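Local atomic coordinates of phosphatidylethanolamine-binding protein (Plasmodium vivax, PDB entry 2GZQ), a protein that probably binds phosphatidylethanolamine or other phosphate-bearing ligands in a small conserved anion-binding pocket. Residues E71-D85 with R97-K110. Numbering follows the deposited sequence.
Sequences EEPPEDYCYILFMID and RDYVHWAVSGIKSK
Leu-81 and Trp-102 meet in the tightly packed middle of two antiparallel strands, 77-85 and 99-107. Leu-81 CD2 comes within 3.8 Å of Trp-102 CZ3, because chi1 of 179° turns CG away from the backbone N. Val-104 CG1 lies over one face of the same indole, and Ile-67 of strand 66-69 touches both Leu-81 and Trp-102. On the other sheet face, Phe-82 turns its ring edge to Ala-103, CD1 to CB 3.5 Å. Two bulges shift the register. At the classic bulge, Met-83 faces His-101 and Trp-102, and its O accepts a 2.8 Å hydrogen bond from His-101 N and a weak one from Trp-102 N. At the G1 bulge, Tyr-79 O accepts from both Gly-106 N and Ile-107 N. The loop end is looser and wetter. Lys-108 folds its chain back on itself (chi2 -62°, chi3 -68°), and its NZ gives a 2.6 Å hydrogen bond to Tyr-77 O; two waters extend this grip to Pro-73 O and Asp-76 N. At the far end, a water joins Asp-85 OD1 to His-101 NE2. His-138 ND1 also hydrogen-bonds Asp-85 OD1, and Val-127 O holds His-101 ND1. Asp-85, His-101 and His-138 probably line the anion-binding pocket conserved in phosphatidylethanolamine-binding proteins.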
loop_
_atom_site.group_PDB
_atom_site.type_symbol
_atom_site.label_atom_id
_atom_site.label_comp_id
_atom_site.label_asym_id
_atom_site.label_seq_id
_atom_site.Cartn_x
_atom_site.Cartn_y
_atom_site.Cartn_z
ATOM N N GLU A 71 15.601 3.388 5.210
ATOM C CA GLU A 71 16.708 3.690 4.300
ATOM C C GLU A 71 16.182 4.261 3.019
ATOM O O GLU A 71 15.013 4.086 2.694
ATOM C CB GLU A 71 17.560 2.473 4.020
ATOM C CG GLU A 71 16.810 1.403 3.377
ATOM C CD GLU A 71 17.646 0.156 3.103
ATOM O OE1 GLU A 71 17.988 -0.556 4.072
ATOM O OE2 GLU A 71 17.966 -0.110 1.922
ATOM N N GLU A 72 17.032 5.021 2.339
ATOM C CA GLU A 72 16.765 5.513 0.999
ATOM C C GLU A 72 16.825 4.363 0.003
ATOM O O GLU A 72 17.485 3.373 0.245
ATOM C CB GLU A 72 17.809 6.567 0.619
ATOM C CG GLU A 72 17.660 7.839 1.407
ATOM C CD GLU A 72 18.711 8.878 1.069
ATOM O OE1 GLU A 72 19.397 8.736 0.041
ATOM O OE2 GLU A 72 18.836 9.844 1.844
ATOM N N PRO A 73 16.141 4.509 -1.136
ATOM C CA PRO A 73 16.295 3.457 -2.167
ATOM C C PRO A 73 17.689 3.477 -2.752
ATOM O O PRO A 73 18.368 4.479 -2.681
ATOM C CB PRO A 73 15.280 3.845 -3.234
ATOM C CG PRO A 73 15.050 5.317 -3.015
ATOM C CD PRO A 73 15.248 5.595 -1.566
ATOM N N PRO A 74 18.141 2.375 -3.375
ATOM C CA PRO A 74 19.410 2.365 -4.078
ATOM C C PRO A 74 19.492 3.442 -5.150
ATOM O O PRO A 74 18.470 3.910 -5.665
ATOM C CB PRO A 74 19.435 0.974 -4.706
ATOM C CG PRO A 74 18.554 0.146 -3.827
ATOM C CD PRO A 74 17.452 1.071 -3.435
ATOM N N GLU A 75 20.705 3.833 -5.476
ATOM C CA GLU A 75 20.946 4.786 -6.539
ATOM C C GLU A 75 20.260 4.349 -7.825
ATOM O O GLU A 75 20.322 3.177 -8.204
ATOM C CB GLU A 75 22.445 4.874 -6.791
ATOM C CG GLU A 75 22.854 5.938 -7.805
ATOM C CD GLU A 75 24.338 5.894 -8.156
ATOM O OE1 GLU A 75 24.748 6.629 -9.077
ATOM O OE2 GLU A 75 25.089 5.126 -7.513
ATOM N N ASP A 76 19.596 5.302 -8.464
ATOM C CA ASP A 76 18.837 5.099 -9.696
ATOM C C ASP A 76 17.586 4.251 -9.570
ATOM O O ASP A 76 16.953 3.903 -10.576
ATOM C CB ASP A 76 19.735 4.618 -10.828
ATOM C CG ASP A 76 20.840 5.601 -11.151
ATOM O OD1 ASP A 76 20.596 6.829 -11.152
ATOM O OD2 ASP A 76 21.960 5.134 -11.396
ATOM N N TYR A 77 17.206 3.966 -8.329
ATOM C CA TYR A 77 15.918 3.377 -8.009
ATOM C C TYR A 77 15.111 4.332 -7.151
ATOM O O TYR A 77 15.645 5.247 -6.524
ATOM C CB TYR A 77 16.094 2.013 -7.296
ATOM C CG TYR A 77 16.496 0.929 -8.261
ATOM C CD1 TYR A 77 15.535 0.101 -8.817
ATOM C CD2 TYR A 77 17.810 0.803 -8.684
ATOM C CE1 TYR A 77 15.869 -0.859 -9.721
ATOM C CE2 TYR A 77 18.163 -0.168 -9.605
ATOM C CZ TYR A 77 17.181 -0.990 -10.127
ATOM O OH TYR A 77 17.561 -1.932 -11.068
ATOM N N CYS A 78 13.812 4.092 -7.121
ATOM C CA CYS A 78 12.971 4.829 -6.203
ATOM C C CYS A 78 11.932 3.881 -5.615
ATOM O O CYS A 78 11.767 2.741 -6.067
ATOM C CB CYS A 78 12.340 6.035 -6.891
ATOM S SG CYS A 78 11.406 5.587 -8.332
ATOM N N TYR A 79 11.271 4.331 -4.565
ATOM C CA TYR A 79 10.151 3.572 -4.042
ATOM C C TYR A 79 8.871 3.897 -4.774
ATOM O O TYR A 79 8.612 5.030 -5.173
ATOM C CB TYR A 79 9.929 3.841 -2.550
ATOM C CG TYR A 79 11.065 3.422 -1.623
ATOM C CD1 TYR A 79 11.532 4.282 -0.668
ATOM C CD2 TYR A 79 11.647 2.174 -1.716
ATOM C CE1 TYR A 79 12.556 3.922 0.193
ATOM C CE2 TYR A 79 12.683 1.803 -0.866
ATOM C CZ TYR A 79 13.119 2.677 0.095
ATOM O OH TYR A 79 14.154 2.256 0.907
ATOM N N ILE A 80 8.060 2.863 -4.864
ATOM C CA ILE A 80 6.650 2.970 -5.232
ATOM C C ILE A 80 5.838 2.351 -4.101
ATOM O O ILE A 80 6.166 1.266 -3.605
ATOM C CB ILE A 80 6.367 2.318 -6.624
ATOM C CG1 ILE A 80 4.902 2.479 -6.996
ATOM C CG2 ILE A 80 6.858 0.887 -6.678
ATOM C CD1 ILE A 80 4.602 2.121 -8.455
ATOM N N LEU A 81 4.802 3.062 -3.674
ATOM C CA LEU A 81 4.013 2.694 -2.504
ATOM C C LEU A 81 2.563 2.550 -2.923
ATOM O O LEU A 81 1.999 3.447 -3.554
ATOM C CB LEU A 81 4.154 3.804 -1.463
ATOM C CG LEU A 81 3.371 3.625 -0.170
ATOM C CD1 LEU A 81 3.678 2.359 0.577
ATOM C CD2 LEU A 81 3.605 4.807 0.747
ATOM N N PHE A 82 1.964 1.428 -2.544
ATOM C CA PHE A 82 0.563 1.176 -2.782
ATOM C C PHE A 82 -0.116 1.000 -1.422
ATOM O O PHE A 82 0.424 0.277 -0.563
ATOM C CB PHE A 82 0.349 -0.134 -3.569
ATOM C CG PHE A 82 0.937 -0.163 -4.956
ATOM C CD1 PHE A 82 0.894 0.919 -5.802
ATOM C CD2 PHE A 82 1.533 -1.318 -5.445
ATOM C CE1 PHE A 82 1.422 0.833 -7.078
ATOM C CE2 PHE A 82 2.023 -1.388 -6.700
ATOM C CZ PHE A 82 1.998 -0.326 -7.516
HETATM N N MSE A 83 -1.293 1.580 -1.234
HETATM C CA MSE A 83 -2.131 1.218 -0.141
HETATM C C MSE A 83 -3.381 0.528 -0.674
HETATM O O MSE A 83 -4.026 1.031 -1.606
HETATM C CB MSE A 83 -2.483 2.488 0.563
HETATM C CG MSE A 83 -3.373 2.309 1.705
HETATM SE SE MSE A 83 -4.042 4.033 2.044
HETATM C CE MSE A 83 -5.327 3.589 3.424
ATOM N N ILE A 84 -3.689 -0.635 -0.101
ATOM C CA ILE A 84 -4.756 -1.498 -0.581
ATOM C C ILE A 84 -5.641 -1.992 0.549
ATOM O O ILE A 84 -5.229 -2.071 1.703
ATOM C CB ILE A 84 -4.250 -2.706 -1.379
ATOM C CG1 ILE A 84 -3.344 -3.561 -0.519
ATOM C CG2 ILE A 84 -3.553 -2.266 -2.641
ATOM C CD1 ILE A 84 -3.189 -4.958 -1.013
ATOM N N ASP A 85 -6.847 -2.396 0.183
ATOM C CA ASP A 85 -7.708 -3.219 1.024
ATOM C C ASP A 85 -7.925 -4.565 0.341
ATOM O O ASP A 85 -8.655 -4.632 -0.650
ATOM C CB ASP A 85 -9.037 -2.509 1.258
ATOM C CG ASP A 85 -9.941 -3.256 2.225
ATOM O OD1 ASP A 85 -11.085 -2.791 2.452
ATOM O OD2 ASP A 85 -9.487 -4.292 2.755
ATOM N N ARG A 97 -11.079 -7.581 -4.055
ATOM C CA ARG A 97 -9.624 -7.722 -3.684
ATOM C C ARG A 97 -8.808 -7.484 -4.984
ATOM O O ARG A 97 -9.063 -8.165 -5.987
ATOM C CB ARG A 97 -9.336 -9.185 -3.190
ATOM C CG ARG A 97 -7.811 -9.494 -2.896
ATOM C CD ARG A 97 -7.659 -10.828 -2.267
ATOM N NE ARG A 97 -8.246 -10.837 -0.934
ATOM C CZ ARG A 97 -8.344 -11.899 -0.144
ATOM N NH1 ARG A 97 -7.887 -13.070 -0.543
ATOM N NH2 ARG A 97 -8.885 -11.768 1.057
ATOM N N ASP A 98 -7.755 -6.676 -5.006
ATOM C CA ASP A 98 -7.375 -5.648 -4.022
ATOM C C ASP A 98 -8.026 -4.329 -4.407
ATOM O O ASP A 98 -7.943 -3.899 -5.560
ATOM C CB ASP A 98 -5.870 -5.413 -4.083
ATOM C CG ASP A 98 -5.050 -6.572 -3.557
ATOM O OD1 ASP A 98 -5.563 -7.316 -2.704
ATOM O OD2 ASP A 98 -3.871 -6.692 -3.966
ATOM N N TYR A 99 -8.648 -3.638 -3.470
ATOM C CA TYR A 99 -9.075 -2.254 -3.709
ATOM C C TYR A 99 -7.879 -1.346 -3.498
ATOM O O TYR A 99 -7.231 -1.415 -2.451
ATOM C CB TYR A 99 -10.223 -1.894 -2.761
ATOM C CG TYR A 99 -10.847 -0.548 -3.032
ATOM C CD1 TYR A 99 -11.981 -0.434 -3.813
ATOM C CD2 TYR A 99 -10.268 0.587 -2.563
ATOM C CE1 TYR A 99 -12.540 0.821 -4.069
ATOM C CE2 TYR A 99 -10.816 1.846 -2.829
ATOM C CZ TYR A 99 -11.948 1.929 -3.573
ATOM O OH TYR A 99 -12.468 3.192 -3.832
ATOM N N VAL A 100 -7.575 -0.501 -4.477
ATOM C CA VAL A 100 -6.423 0.366 -4.368
ATOM C C VAL A 100 -6.803 1.791 -3.943
ATOM O O VAL A 100 -7.461 2.525 -4.670
ATOM C CB VAL A 100 -5.516 0.308 -5.630
ATOM C CG1 VAL A 100 -6.279 0.620 -6.886
ATOM C CG2 VAL A 100 -4.284 1.217 -5.456
ATOM N N HIS A 101 -6.379 2.136 -2.734
ATOM C CA HIS A 101 -6.594 3.446 -2.169
ATOM C C HIS A 101 -5.626 4.510 -2.654
ATOM O O HIS A 101 -5.982 5.702 -2.644
ATOM C CB HIS A 101 -6.509 3.330 -0.645
ATOM C CG HIS A 101 -7.653 2.590 -0.061
ATOM N ND1 HIS A 101 -8.900 3.144 0.048
ATOM C CD2 HIS A 101 -7.771 1.316 0.389
ATOM C CE1 HIS A 101 -9.742 2.248 0.547
ATOM N NE2 HIS A 101 -9.075 1.128 0.767
ATOM N N TRP A 102 -4.401 4.140 -2.998
ATOM C CA TRP A 102 -3.335 5.127 -3.179
ATOM C C TRP A 102 -2.186 4.456 -3.882
ATOM O O TRP A 102 -1.830 3.327 -3.539
ATOM C CB TRP A 102 -2.914 5.665 -1.802
ATOM C CG TRP A 102 -1.887 6.755 -1.807
ATOM C CD1 TRP A 102 -1.697 7.730 -2.748
ATOM C CD2 TRP A 102 -0.920 6.978 -0.786
ATOM N NE1 TRP A 102 -0.662 8.552 -2.359
ATOM C CE2 TRP A 102 -0.166 8.105 -1.161
ATOM C CE3 TRP A 102 -0.622 6.327 0.418
ATOM C CZ2 TRP A 102 0.892 8.579 -0.399
ATOM C CZ3 TRP A 102 0.416 6.819 1.193
ATOM C CH2 TRP A 102 1.160 7.939 0.785
ATOM N N ALA A 103 -1.608 5.139 -4.866
ATOM C CA ALA A 103 -0.372 4.699 -5.510
ATOM C C ALA A 103 0.487 5.888 -5.832
ATOM O O ALA A 103 0.079 6.780 -6.582
ATOM C CB ALA A 103 -0.649 3.926 -6.794
ATOM N N VAL A 104 1.700 5.911 -5.293
ATOM C CA VAL A 104 2.632 7.003 -5.521
ATOM C C VAL A 104 3.986 6.381 -5.827
ATOM O O VAL A 104 4.423 5.450 -5.169
ATOM C CB VAL A 104 2.655 7.996 -4.335
ATOM C CG1 VAL A 104 3.021 7.315 -3.025
ATOM C CG2 VAL A 104 3.563 9.161 -4.616
ATOM N N SER A 105 4.641 6.921 -6.850
ATOM C CA SER A 105 5.875 6.374 -7.371
ATOM C C SER A 105 6.939 7.445 -7.502
ATOM O O SER A 105 6.627 8.594 -7.811
ATOM C CB SER A 105 5.539 5.755 -8.722
ATOM O OG SER A 105 6.656 5.140 -9.343
ATOM N N GLY A 106 8.190 7.131 -7.242
ATOM C CA GLY A 106 9.263 8.105 -7.418
ATOM C C GLY A 106 9.956 8.566 -6.158
ATOM O O GLY A 106 10.831 9.443 -6.221
ATOM N N ILE A 107 9.574 7.994 -5.024
ATOM C CA ILE A 107 10.086 8.419 -3.705
ATOM C C ILE A 107 11.587 8.144 -3.610
ATOM O O ILE A 107 12.056 7.057 -3.896
ATOM C CB ILE A 107 9.369 7.667 -2.540
ATOM C CG1 ILE A 107 7.837 7.860 -2.593
ATOM C CG2 ILE A 107 9.932 8.069 -1.210
ATOM C CD1 ILE A 107 7.024 6.734 -1.986
ATOM N N LYS A 108 12.344 9.156 -3.240
ATOM C CA LYS A 108 13.798 9.094 -3.104
ATOM C C LYS A 108 14.263 9.319 -1.653
ATOM O O LYS A 108 15.395 8.980 -1.314
ATOM C CB LYS A 108 14.482 10.154 -3.984
ATOM C CG LYS A 108 14.309 9.958 -5.459
ATOM C CD LYS A 108 14.920 8.648 -5.935
ATOM C CE LYS A 108 16.434 8.652 -5.834
ATOM N NZ LYS A 108 17.130 7.381 -6.234
ATOM N N SER A 109 13.392 9.909 -0.835
ATOM C CA SER A 109 13.746 10.451 0.490
ATOM C C SER A 109 13.333 9.484 1.597
ATOM O O SER A 109 12.337 8.779 1.443
ATOM C CB SER A 109 12.972 11.751 0.734
ATOM O OG SER A 109 13.157 12.217 2.068
ATOM N N LYS A 110 14.018 9.495 2.738
ATOM C CA LYS A 110 13.582 8.687 3.869
ATOM C C LYS A 110 12.295 9.180 4.493
ATOM O O LYS A 110 11.776 8.542 5.381
ATOM C CB LYS A 110 14.636 8.651 4.964
ATOM C CG LYS A 110 15.777 7.735 4.672
ATOM C CD LYS A 110 16.876 7.965 5.652
ATOM C CE LYS A 110 16.600 7.274 6.956
ATOM N NZ LYS A 110 17.837 7.214 7.782
HETATM O O HOH W 1 17.787 8.702 -2.426
HETATM O O HOH W 2 16.398 11.107 2.874
HETATM O O HOH W 3 18.846 6.854 -3.875
HETATM O O HOH W 4 19.634 8.015 -7.477
HETATM O O HOH W 5 -11.261 -0.064 2.096
#